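Side-chain contacts in DNA damage response protein Rtt109, putative (Neosartorya fumigata, PDB 5ZB9), which probably transfers the acetyl group of acetyl-CoA to lysines of histone H3 in the fungal nucleus: residues D11-A14 with K15-T19; G327-N330 with S331-M334; T412-G415 with H416-S420; N429-D433 with Q434-T438; N237-L241 with H242-D246. All blocks are in the same frame, centred on the assembly; numbering follows the deposited sequence.

Contact 1: residues D11-A14 with K15-T19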
loop_
_atom_site.group_PDB
_atom_site.type_symbol
_atom_site.label_atom_id
_atom_site.label_comp_id
_atom_site.label_asym_id
_atom_site.label_seq_id
_atom_site.Cartn_x
_atom_site.Cartn_y
_atom_site.Cartn_z
ATOM N N ASP A 11 16.764 11.440 4.605
ATOM C CA ASP A 11 16.758 12.271 5.794
ATOM C C ASP A 11 15.581 11.951 6.712
ATOM O O ASP A 11 15.732 11.927 7.935
ATOM C CB ASP A 11 16.722 13.744 5.411
ATOM C CG ASP A 11 17.147 14.643 6.550
ATOM O OD1 ASP A 11 18.266 14.431 7.088
ATOM O OD2 ASP A 11 16.354 15.545 6.910
ATOM N N SER A 12 14.412 11.719 6.123
ATOM C CA SER A 12 13.237 11.328 6.896
ATOM C C SER A 12 13.524 10.056 7.665
ATOM O O SER A 12 13.223 9.939 8.856
ATOM C CB SER A 12 12.027 11.119 5.984
ATOM O OG SER A 12 11.761 12.283 5.222
ATOM N N LEU A 13 14.131 9.113 6.954
ATOM C CA LEU A 13 14.451 7.797 7.476
ATOM C C LEU A 13 15.483 7.878 8.591
ATOM O O LEU A 13 15.422 7.125 9.564
ATOM C CB LEU A 13 14.951 6.908 6.332
ATOM C CG LEU A 13 15.193 5.427 6.583
ATOM C CD1 LEU A 13 13.933 4.762 7.095
ATOM C CD2 LEU A 13 15.648 4.775 5.292
ATOM N N ALA A 14 16.430 8.796 8.441
ATOM C CA ALA A 14 17.498 8.979 9.420
ATOM C C ALA A 14 16.943 9.442 10.757
ATOM O O ALA A 14 17.431 9.052 11.817
ATOM C CB ALA A 14 18.525 9.975 8.908
ATOM N N LYS A 15 15.912 10.275 10.695
ATOM C CA LYS A 15 15.285 10.810 11.895
ATOM C C LYS A 15 14.536 9.759 12.726
ATOM O O LYS A 15 14.368 9.938 13.930
ATOM C CB LYS A 15 14.318 11.933 11.529
ATOM C CG LYS A 15 14.954 13.184 10.973
ATOM C CD LYS A 15 13.915 14.294 10.972
ATOM C CE LYS A 15 14.344 15.486 10.152
ATOM N NZ LYS A 15 14.191 15.232 8.694
ATOM N N VAL A 16 14.073 8.677 12.098
ATOM C CA VAL A 16 13.298 7.678 12.835
ATOM C C VAL A 16 14.134 6.467 13.241
ATOM O O VAL A 16 13.786 5.761 14.185
ATOM C CB VAL A 16 12.059 7.190 12.031
ATOM C CG1 VAL A 16 11.236 8.371 11.552
ATOM C CG2 VAL A 16 12.460 6.303 10.859
ATOM N N LEU A 17 15.239 6.227 12.544
ATOM C CA LEU A 17 16.082 5.073 12.872
ATOM C C LEU A 17 16.884 5.347 14.134
ATOM O O LEU A 17 17.306 6.473 14.371
ATOM C CB LEU A 17 17.021 4.721 11.709
ATOM C CG LEU A 17 16.361 4.134 10.456
ATOM C CD1 LEU A 17 17.376 3.914 9.358
ATOM C CD2 LEU A 17 15.650 2.830 10.784
ATOM N N PRO A 18 17.081 4.315 14.962
ATOM C CA PRO A 18 17.882 4.486 16.180
ATOM C C PRO A 18 19.297 4.976 15.884
ATOM O O PRO A 18 19.900 4.575 14.887
ATOM C CB PRO A 18 17.907 3.081 16.780
ATOM C CG PRO A 18 16.675 2.425 16.251
ATOM C CD PRO A 18 16.475 2.974 14.875
ATOM N N THR A 19 19.801 5.846 16.753
ATOM C CA THR A 19 21.161 6.357 16.677
ATOM C C THR A 19 22.182 5.253 16.429
ATOM O O THR A 19 22.222 4.261 17.147
ATOM C CB THR A 19 21.534 7.102 17.968
ATOM O OG1 THR A 19 20.823 8.348 18.018
ATOM C CG2 THR A 19 23.034 7.367 18.025
#

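Contact 2: residues G327-N330 with S331-M334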
loop_
_atom_site.group_PDB
_atom_site.type_symbol
_atom_site.label_atom_id
_atom_site.label_comp_id
_atom_site.label_asym_id
_atom_site.label_seq_id
_atom_site.Cartn_x
_atom_site.Cartn_y
_atom_site.Cartn_z
ATOM N N GLY A 327 -10.122 21.391 3.847
ATOM C CA GLY A 327 -11.135 21.770 2.881
ATOM C C GLY A 327 -11.954 20.560 2.491
ATOM O O GLY A 327 -12.692 20.572 1.509
ATOM N N LEU A 328 -11.812 19.502 3.280
ATOM C CA LEU A 328 -12.481 18.238 3.009
ATOM C C LEU A 328 -12.696 17.498 4.325
ATOM O O LEU A 328 -11.762 17.341 5.116
ATOM C CB LEU A 328 -11.656 17.392 2.031
ATOM C CG LEU A 328 -12.377 16.532 0.987
ATOM C CD1 LEU A 328 -13.237 17.388 0.063
ATOM C CD2 LEU A 328 -11.372 15.711 0.180
ATOM N N VAL A 329 -13.935 17.080 4.572
ATOM C CA VAL A 329 -14.257 16.260 5.736
ATOM C C VAL A 329 -14.704 14.890 5.246
ATOM O O VAL A 329 -14.954 14.712 4.050
ATOM C CB VAL A 329 -15.357 16.891 6.610
ATOM C CG1 VAL A 329 -14.862 18.183 7.234
ATOM C CG2 VAL A 329 -16.614 17.132 5.787
ATOM N N ASN A 330 -14.811 13.925 6.156
ATOM C CA ASN A 330 -15.164 12.563 5.762
ATOM C C ASN A 330 -16.651 12.389 5.412
ATOM O O ASN A 330 -17.078 11.295 5.045
ATOM C CB ASN A 330 -14.766 11.566 6.859
ATOM C CG ASN A 330 -15.603 11.704 8.113
ATOM O OD1 ASN A 330 -16.102 12.783 8.431
ATOM N ND2 ASN A 330 -15.752 10.606 8.839
ATOM N N SER A 331 -17.427 13.468 5.507
ATOM C CA SER A 331 -18.846 13.432 5.148
ATOM C C SER A 331 -19.064 13.827 3.681
ATOM O O SER A 331 -20.112 13.534 3.097
ATOM C CB SER A 331 -19.661 14.350 6.069
ATOM O OG SER A 331 -19.517 15.714 5.706
ATOM N N VAL A 332 -18.074 14.498 3.097
ATOM C CA VAL A 332 -18.111 14.853 1.684
ATOM C C VAL A 332 -17.912 13.608 0.826
ATOM O O VAL A 332 -16.826 13.032 0.801
ATOM C CB VAL A 332 -17.031 15.899 1.322
ATOM C CG1 VAL A 332 -17.082 16.225 -0.164
ATOM C CG2 VAL A 332 -17.205 17.160 2.155
ATOM N N GLN A 333 -18.965 13.196 0.125
ATOM C CA GLN A 333 -18.909 12.000 -0.714
ATOM C C GLN A 333 -17.939 12.189 -1.880
ATOM O O GLN A 333 -17.774 13.300 -2.389
ATOM C CB GLN A 333 -20.309 11.639 -1.233
ATOM C CG GLN A 333 -20.349 10.368 -2.081
ATOM C CD GLN A 333 -21.731 9.739 -2.151
ATOM O OE1 GLN A 333 -22.036 8.800 -1.409
ATOM N NE2 GLN A 333 -22.569 10.247 -3.052
ATOM N N MET A 334 -17.281 11.099 -2.274
ATOM C CA MET A 334 -16.415 11.073 -3.450
ATOM C C MET A 334 -17.174 11.558 -4.689
ATOM O O MET A 334 -18.379 11.330 -4.810
ATOM C CB MET A 334 -15.867 9.653 -3.663
ATOM C CG MET A 334 -15.035 9.441 -4.935
ATOM S SD MET A 334 -13.598 10.527 -5.112
ATOM C CE MET A 334 -12.526 9.974 -3.788
#

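Contact 3: residues T412-G415 with H416-S420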
loop_
_atom_site.group_PDB
_atom_site.type_symbol
_atom_site.label_atom_id
_atom_site.label_comp_id
_atom_site.label_asym_id
_atom_site.label_seq_id
_atom_site.Cartn_x
_atom_site.Cartn_y
_atom_site.Cartn_z
ATOM N N THR A 412 7.761 15.273 -6.727
ATOM C CA THR A 412 8.687 15.656 -5.667
ATOM C C THR A 412 9.173 14.445 -4.870
ATOM O O THR A 412 10.158 14.535 -4.121
ATOM C CB THR A 412 8.049 16.670 -4.705
ATOM O OG1 THR A 412 8.794 16.696 -3.480
ATOM C CG2 THR A 412 6.599 16.294 -4.419
ATOM N N GLY A 413 8.488 13.316 -5.036
ATOM C CA GLY A 413 8.881 12.095 -4.358
ATOM C C GLY A 413 9.448 11.057 -5.302
ATOM O O GLY A 413 9.221 9.862 -5.135
ATOM N N ARG A 414 10.182 11.517 -6.306
ATOM C CA ARG A 414 10.821 10.614 -7.248
ATOM C C ARG A 414 12.028 9.953 -6.597
ATOM O O ARG A 414 12.611 10.481 -5.647
ATOM C CB ARG A 414 11.215 11.366 -8.515
ATOM C CG ARG A 414 10.010 11.841 -9.311
ATOM C CD ARG A 414 10.407 12.602 -10.565
ATOM N NE ARG A 414 10.714 13.999 -10.281
ATOM C CZ ARG A 414 11.853 14.600 -10.611
ATOM N NH1 ARG A 414 12.804 13.924 -11.246
ATOM N NH2 ARG A 414 12.042 15.879 -10.307
ATOM N N GLY A 415 12.395 8.779 -7.084
ATOM C CA GLY A 415 13.500 8.065 -6.477
ATOM C C GLY A 415 14.865 8.623 -6.835
ATOM O O GLY A 415 14.984 9.598 -7.572
ATOM N N HIS A 416 15.899 7.993 -6.290
ATOM C CA HIS A 416 17.267 8.230 -6.713
ATOM C C HIS A 416 17.405 8.054 -8.220
ATOM O O HIS A 416 18.215 8.719 -8.859
ATOM C CB HIS A 416 18.211 7.286 -5.975
ATOM C CG HIS A 416 18.174 7.450 -4.491
ATOM N ND1 HIS A 416 17.640 6.498 -3.650
ATOM C CD2 HIS A 416 18.590 8.464 -3.695
ATOM C CE1 HIS A 416 17.735 6.916 -2.399
ATOM N NE2 HIS A 416 18.308 8.105 -2.399
ATOM N N ALA A 417 16.605 7.153 -8.781
ATOM C CA ALA A 417 16.578 6.925 -10.218
ATOM C C ALA A 417 15.150 6.828 -10.728
ATOM O O ALA A 417 14.349 6.034 -10.233
ATOM C CB ALA A 417 17.346 5.664 -10.571
ATOM N N VAL A 418 14.832 7.653 -11.712
ATOM C CA VAL A 418 13.566 7.539 -12.410
ATOM C C VAL A 418 13.782 6.731 -13.679
ATOM O O VAL A 418 14.461 7.180 -14.596
ATOM C CB VAL A 418 12.988 8.912 -12.753
ATOM C CG1 VAL A 418 11.685 8.754 -13.512
ATOM C CG2 VAL A 418 12.793 9.734 -11.474
ATOM N N LEU A 419 13.224 5.528 -13.717
ATOM C CA LEU A 419 13.397 4.643 -14.855
ATOM C C LEU A 419 12.172 4.634 -15.748
ATOM O O LEU A 419 11.061 4.934 -15.306
ATOM C CB LEU A 419 13.693 3.221 -14.390
ATOM C CG LEU A 419 14.881 3.115 -13.452
ATOM C CD1 LEU A 419 15.063 1.679 -12.968
ATOM C CD2 LEU A 419 16.129 3.625 -14.156
ATOM N N SER A 420 12.386 4.296 -17.014
ATOM C CA SER A 420 11.282 4.026 -17.918
ATOM C C SER A 420 10.501 2.832 -17.381
ATOM O O SER A 420 11.033 2.032 -16.602
ATOM C CB SER A 420 11.790 3.742 -19.331
ATOM O OG SER A 420 12.501 2.508 -19.378
#

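Contact 4: residues N429-D433 with Q434-T438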
loop_
_atom_site.group_PDB
_atom_site.type_symbol
_atom_site.label_atom_id
_atom_site.label_comp_id
_atom_site.label_asym_id
_atom_site.label_seq_id
_atom_site.Cartn_x
_atom_site.Cartn_y
_atom_site.Cartn_z
ATOM N N ASN A 429 12.686 -7.487 -12.061
ATOM C CA ASN A 429 12.878 -8.854 -12.530
ATOM C C ASN A 429 14.293 -9.353 -12.301
ATOM O O ASN A 429 14.485 -10.512 -11.940
ATOM C CB ASN A 429 12.526 -8.965 -14.003
ATOM C CG ASN A 429 11.050 -8.853 -14.244
ATOM O OD1 ASN A 429 10.242 -9.213 -13.385
ATOM N ND2 ASN A 429 10.677 -8.344 -15.410
ATOM N N PHE A 430 15.282 -8.486 -12.508
ATOM C CA PHE A 430 16.670 -8.855 -12.254
ATOM C C PHE A 430 16.838 -9.287 -10.802
ATOM O O PHE A 430 17.489 -10.289 -10.509
ATOM C CB PHE A 430 17.614 -7.691 -12.569
ATOM C CG PHE A 430 19.073 -8.045 -12.450
ATOM C CD1 PHE A 430 19.785 -8.497 -13.556
ATOM C CD2 PHE A 430 19.734 -7.928 -11.234
ATOM C CE1 PHE A 430 21.124 -8.825 -13.449
ATOM C CE2 PHE A 430 21.076 -8.265 -11.118
ATOM C CZ PHE A 430 21.772 -8.711 -12.227
ATOM N N LEU A 431 16.239 -8.523 -9.897
ATOM C CA LEU A 431 16.332 -8.798 -8.474
ATOM C C LEU A 431 15.699 -10.142 -8.140
ATOM O O LEU A 431 16.234 -10.917 -7.350
ATOM C CB LEU A 431 15.662 -7.676 -7.674
ATOM C CG LEU A 431 15.719 -7.767 -6.147
ATOM C CD1 LEU A 431 17.160 -7.923 -5.653
ATOM C CD2 LEU A 431 15.053 -6.546 -5.514
ATOM N N ILE A 432 14.554 -10.408 -8.753
ATOM C CA ILE A 432 13.831 -11.650 -8.524
ATOM C C ILE A 432 14.627 -12.842 -9.056
ATOM O O ILE A 432 14.559 -13.932 -8.504
ATOM C CB ILE A 432 12.435 -11.604 -9.181
ATOM C CG1 ILE A 432 11.598 -10.484 -8.561
ATOM C CG2 ILE A 432 11.713 -12.933 -9.031
ATOM C CD1 ILE A 432 10.245 -10.311 -9.215
ATOM N N ASP A 433 15.405 -12.627 -10.110
ATOM C CA ASP A 433 16.206 -13.703 -10.693
ATOM C C ASP A 433 17.466 -14.039 -9.896
ATOM O O ASP A 433 18.263 -14.868 -10.332
ATOM C CB ASP A 433 16.614 -13.351 -12.127
ATOM C CG ASP A 433 15.430 -13.281 -13.076
ATOM O OD1 ASP A 433 14.346 -13.808 -12.728
ATOM O OD2 ASP A 433 15.588 -12.700 -14.175
ATOM N N GLN A 434 17.659 -13.407 -8.741
ATOM C CA GLN A 434 18.889 -13.611 -7.983
ATOM C C GLN A 434 18.706 -14.650 -6.890
ATOM O O GLN A 434 17.646 -15.254 -6.775
ATOM C CB GLN A 434 19.379 -12.291 -7.383
ATOM C CG GLN A 434 19.581 -11.203 -8.417
ATOM C CD GLN A 434 20.547 -11.611 -9.518
ATOM O OE1 GLN A 434 21.652 -12.070 -9.242
ATOM N NE2 GLN A 434 20.134 -11.443 -10.768
ATOM N N ASP A 435 19.751 -14.846 -6.090
ATOM C CA ASP A 435 19.728 -15.875 -5.061
ATOM C C ASP A 435 20.076 -15.298 -3.695
ATOM O O ASP A 435 21.000 -14.504 -3.553
ATOM C CB ASP A 435 20.685 -17.019 -5.418
ATOM C CG ASP A 435 20.154 -17.899 -6.544
ATOM O OD1 ASP A 435 18.924 -17.903 -6.776
ATOM O OD2 ASP A 435 20.966 -18.596 -7.193
ATOM N N PHE A 436 19.305 -15.691 -2.683
ATOM C CA PHE A 436 19.507 -15.163 -1.332
ATOM C C PHE A 436 19.520 -16.266 -0.277
ATOM O O PHE A 436 19.333 -15.999 0.915
ATOM C CB PHE A 436 18.427 -14.118 -1.001
ATOM C CG PHE A 436 18.480 -12.904 -1.889
ATOM C CD1 PHE A 436 17.760 -12.864 -3.075
ATOM C CD2 PHE A 436 19.285 -11.819 -1.556
ATOM C CE1 PHE A 436 17.830 -11.761 -3.903
ATOM C CE2 PHE A 436 19.362 -10.714 -2.379
ATOM C CZ PHE A 436 18.633 -10.682 -3.555
ATOM N N ASN A 437 19.767 -17.495 -0.724
ATOM C CA ASN A 437 19.804 -18.663 0.157
ATOM C C ASN A 437 20.837 -18.594 1.272
ATOM O O ASN A 437 20.557 -18.980 2.404
ATOM C CB ASN A 437 20.059 -19.917 -0.662
ATOM C CG ASN A 437 18.939 -20.210 -1.618
ATOM O OD1 ASN A 437 18.977 -19.827 -2.788
ATOM N ND2 ASN A 437 17.918 -20.889 -1.122
ATOM N N THR A 438 22.038 -18.128 0.946
ATOM C CA THR A 438 23.103 -18.025 1.941
ATOM C C THR A 438 23.640 -16.604 2.007
ATOM O O THR A 438 23.414 -15.805 1.094
ATOM C CB THR A 438 24.269 -18.979 1.633
ATOM O OG1 THR A 438 24.998 -18.490 0.499
ATOM C CG2 THR A 438 23.754 -20.381 1.341
#

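Contact 5: residues N237-L241 with H242-D246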
loop_
_atom_site.group_PDB
_atom_site.type_symbol
_atom_site.label_atom_id
_atom_site.label_comp_id
_atom_site.label_asym_id
_atom_site.label_seq_id
_atom_site.Cartn_x
_atom_site.Cartn_y
_atom_site.Cartn_z
ATOM N N ASN A 237 -13.965 -1.020 11.855
ATOM C CA ASN A 237 -14.135 -2.286 11.159
ATOM C C ASN A 237 -15.176 -2.159 10.051
ATOM O O ASN A 237 -16.283 -2.666 10.175
ATOM C CB ASN A 237 -14.528 -3.390 12.150
ATOM C CG ASN A 237 -14.762 -4.741 11.478
ATOM O OD1 ASN A 237 -15.566 -5.544 11.952
ATOM N ND2 ASN A 237 -14.071 -4.992 10.368
ATOM N N SER A 238 -14.822 -1.480 8.968
ATOM C CA SER A 238 -15.716 -1.396 7.818
ATOM C C SER A 238 -14.983 -0.948 6.559
ATOM O O SER A 238 -13.786 -0.678 6.585
ATOM C CB SER A 238 -16.882 -0.444 8.113
ATOM O OG SER A 238 -16.409 0.801 8.593
ATOM N N TYR A 239 -15.719 -0.883 5.455
ATOM C CA TYR A 239 -15.193 -0.413 4.186
ATOM C C TYR A 239 -15.713 0.997 3.900
ATOM O O TYR A 239 -16.921 1.218 3.867
ATOM C CB TYR A 239 -15.588 -1.379 3.073
ATOM C CG TYR A 239 -15.194 -0.938 1.679
ATOM C CD1 TYR A 239 -13.860 -0.826 1.316
ATOM C CD2 TYR A 239 -16.158 -0.669 0.718
ATOM C CE1 TYR A 239 -13.503 -0.438 0.043
ATOM C CE2 TYR A 239 -15.807 -0.282 -0.558
ATOM C CZ TYR A 239 -14.482 -0.168 -0.890
ATOM O OH TYR A 239 -14.128 0.223 -2.158
ATOM N N PRO A 240 -14.798 1.955 3.694
ATOM C CA PRO A 240 -15.149 3.375 3.561
ATOM C C PRO A 240 -15.778 3.694 2.209
ATOM O O PRO A 240 -15.255 4.540 1.481
ATOM C CB PRO A 240 -13.797 4.076 3.710
ATOM C CG PRO A 240 -12.833 3.094 3.097
ATOM C CD PRO A 240 -13.353 1.730 3.507
ATOM N N LEU A 241 -16.884 3.022 1.898
ATOM C CA LEU A 241 -17.552 3.104 0.598
ATOM C C LEU A 241 -17.844 4.522 0.099
ATOM O O LEU A 241 -17.538 4.859 -1.041
ATOM C CB LEU A 241 -18.860 2.320 0.652
ATOM C CG LEU A 241 -19.774 2.457 -0.562
ATOM C CD1 LEU A 241 -19.115 1.893 -1.822
ATOM C CD2 LEU A 241 -21.086 1.772 -0.274
ATOM N N HIS A 242 -18.431 5.351 0.953
ATOM C CA HIS A 242 -18.869 6.673 0.528
ATOM C C HIS A 242 -17.726 7.648 0.295
ATOM O O HIS A 242 -17.909 8.657 -0.380
ATOM C CB HIS A 242 -19.863 7.236 1.543
ATOM C CG HIS A 242 -21.145 6.464 1.583
ATOM N ND1 HIS A 242 -21.363 5.426 2.464
ATOM C CD2 HIS A 242 -22.246 6.531 0.799
ATOM C CE1 HIS A 242 -22.560 4.909 2.243
ATOM N NE2 HIS A 242 -23.114 5.558 1.236
ATOM N N GLN A 243 -16.543 7.342 0.820
ATOM C CA GLN A 243 -15.382 8.198 0.577
ATOM C C GLN A 243 -14.643 7.801 -0.700
ATOM O O GLN A 243 -13.943 8.609 -1.301
ATOM C CB GLN A 243 -14.424 8.160 1.762
ATOM C CG GLN A 243 -15.025 8.652 3.066
ATOM C CD GLN A 243 -13.963 8.930 4.114
ATOM O OE1 GLN A 243 -13.218 9.909 4.012
ATOM N NE2 GLN A 243 -13.882 8.067 5.124
ATOM N N LEU A 244 -14.819 6.553 -1.113
ATOM C CA LEU A 244 -14.124 6.016 -2.275
ATOM C C LEU A 244 -14.978 6.019 -3.538
ATOM O O LEU A 244 -14.451 6.096 -4.644
ATOM C CB LEU A 244 -13.668 4.588 -1.984
ATOM C CG LEU A 244 -12.241 4.366 -1.498
ATOM C CD1 LEU A 244 -11.834 5.413 -0.472
ATOM C CD2 LEU A 244 -12.120 2.957 -0.932
ATOM N N CYS A 245 -16.294 5.919 -3.369
ATOM C CA CYS A 245 -17.210 5.798 -4.505
ATOM C C CYS A 245 -18.264 6.895 -4.555
ATOM O O CYS A 245 -18.931 7.179 -3.562
ATOM C CB CYS A 245 -17.901 4.443 -4.470
ATOM S SG CYS A 245 -16.745 3.077 -4.503
ATOM N N ASP A 246 -18.419 7.497 -5.727
ATOM C CA ASP A 246 -19.376 8.582 -5.924
ATOM C C ASP A 246 -20.813 8.076 -5.964
ATOM O O ASP A 246 -21.739 8.779 -5.562
ATOM C CB ASP A 246 -19.059 9.336 -7.213
ATOM C CG ASP A 246 -19.078 8.431 -8.433
ATOM O OD1 ASP A 246 -18.056 7.747 -8.689
ATOM O OD2 ASP A 246 -20.116 8.401 -9.136
#

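Contact 1: residues D11-A14 with K15-T19
D11 and K15 form an i to i+4 salt bridge along helix 9-16, the short amino-terminal helix, with the leucine pair L13 and L17 meeting where that helix gives out. K15 NZ lies 2.8 Å from D11 OD2 and comes to it from above the carboxylate plane. The lysine chain runs nearly extended as far as CE and then bends at its last torsion (chi4 77°), which turns the ammonium group in to the acid. The same two residues are also joined through the backbone, K15 N donating to D11 O at 3.2 Å, while K15 CG rests against that same carbonyl oxygen.

L13 O receives two donors. L17 N donates to it at 3.1 Å, the i to i+4 bond of an alpha helix, and V16 N at 3.3 Å, an i to i+3 bond that comes where the helix ends. The L17 side chain folds back over this oxygen, its CG 3.3 Å from L13 O, and its CD1 packs on L13 CG at 3.8 Å. Both leucines continue inward: L13 reaches I115 and A118 of helix 111-127, and L17 touches L111 of that helix and V23 of strand 22-35.

D11 has a second cation, since its OD1 pairs with R469 near the carboxyl terminus of the model. Having each carboxylate oxygen matched with a positive group would favour the ionised acid, and it ties the amino-terminal helix to the tail of the chain.

Contact 2: residues G327-N330 with S331-M334
V329 and V332 are the two ends of a type I beta turn, and a single backbone hydrogen bond closes it: V332 N donates to V329 O over 3.3 Å, its N-H pointing at the oxygen with an angle of 150°.

Apolar contact backs up this bond. V329 CG2 meets V332 CG2 at 3.7 Å, the two side chains crossing at about a right angle beside the turn. V332 puts its other methyl to use as well: with CG1 anti to the backbone N (chi1 179°), that branch is turned to L328, whose CD1 approaches it to 4.0 Å. V332 is therefore touched through one methyl by the turn's first residue and through the other by the residue just before it.

The polar side of the turn is slighter. S331 OG sits 3.2 Å from V329 CG2, a close approach of a hydroxyl to a methyl, and makes a weak hydrogen bond to Q194 OE1.

The turn belongs to the loop that follows strand 317-324. V329 packs on Q194, E197 and S198 of helix 193-198, the N330 side chain touches E197 of that helix and Q243 of helix 241-244, and L328 lies on R133 at the start of strand 133-140, whose guanidinium NH2 also takes V332 O as an acceptor.

Contact 3: residues T412-G415 with H416-S420
Between R414 and V418 the backbone runs extended through G415, kinks at H416 with helical angles (phi -53°, psi -32°), and straightens again into strand 417-419. No hydrogen bond spans this bend from one segment to the other. The strand it feeds joins the central mixed sheet, lying parallel to strand 22-35, and A417 and L419 both make backbone bonds to S29.

The kink brings the side chains of R414 and V418 together on the protein surface. One methyl does all the touching: V418 CG2 meets R414 CB at 3.7 Å and R414 CD at 3.8 Å. Beyond CD the arginine bends (chi3 -83°) and brings its guanidinium round beside the valine, with CG2 at the edge of that group, near its plane. The polar part of R414 is held through NE, which forms a salt bridge with D411.

H416 points the other way, to strand 22-35, and is fixed at both ring nitrogens: ND1 accepts from H27 N and NE2 bonds to Q464 OE1, which ties the bend to strands 22-35 and 464-467. Its CB stays 3.7 Å from G415 C.

Contact 4: residues N429-D433 with Q434-T438
Q434 NE2 donates to F430 O over 2.9 Å, at an N-H...O angle of 156°, and the acceptor lies almost exactly in the plane of the glutamine amide. The same nitrogen sits over one face of the F430 ring, 3.3 Å above its plane and displaced toward the rim, close to CE2. Ring and amide planes are only 15° apart, so the carboxamide lies nearly flat over the ring. A bend at CG of Q434 (chi2 -57°) turns the amide back over the helix to make both contacts.

L431 O is answered by Q434 N at 3.2 Å. N429 O takes D433 N at 2.9 Å, the last regular bond of the helix; D433 N also leans weakly on F430 O. These are the closing bonds of helix 421-432, and the chain then runs out as a loop to helix 439-457, where T438 is the N-cap and its OG1 accepts from K441 N.

In that loop D435 O is met by S445 OG, and F436 O by Y99 OH. The F436 ring turns its edge to L431: CZ lies 3.8 Å from L431 CD1, while L431 O falls in the plane of the ring beside CE1. The same aromatic side chain packs edge-to-face with F148.

Contact 5: residues N237-L241 with H242-D246
L244 CD2 is the methyl that meets Y239 and P240 together, 3.6 Å from Y239 OH and 4.1 Å from P240 CG. It approaches the tyrosine ring obliquely, near its hydroxyl end. One turn along, L241 CD1 lies against C245 SG at 3.8 Å, and its sister methyl L241 CD2 stands over one face of the H242 ring.

Behind these side chains is the backbone of a single short helical turn. L241 O accepts from C245 N at 2.8 Å and also from L244 N. Q243 N donates to P240 O at 3.2 Å, with a weaker bond from L244 N beside it. P240 sits at the N-cap position, and its own bend is an inverse gamma turn, closed by L241 N to Y239 O at 2.7 Å. That tight turn swings the chain from the extended run at Y239 into helix 241-244.

Further out, two polar ends are held by other parts of the fold: Y239 OH bonds to L255 O and Q243 OE1 to N324 ND2. The Y239 ring also meets W320 edge-to-face. P240 and Q243 both lie on F206 of strand 202-208 and V322 of strand 317-324, which seats the short helix across these two antiparallel neighbours in the central sheet.

Contacts 2 and 5 are the two that touch, with centres about 11 Å apart: M334 N lies 3.2 Å from H242 O, probably a hydrogen bond, so the loop after strand 317-324 is joined to helix 241-244. Both lie away from the known CoA-binding residues. Contacts 1 and 4 come nearer to them. In the absence of CoA, the L17 side chain is about 8 Å from that of L112, and the F436 side chain about 10 Å from that of S96. Contact 3 leads along the chain into contact 4, strand 417-419 being followed by helix 421-432, with nearest atoms about 10 Å apart. Contacts 2 and 4 stand on opposite sides of the chain's centre, their own centres about 45 Å apart.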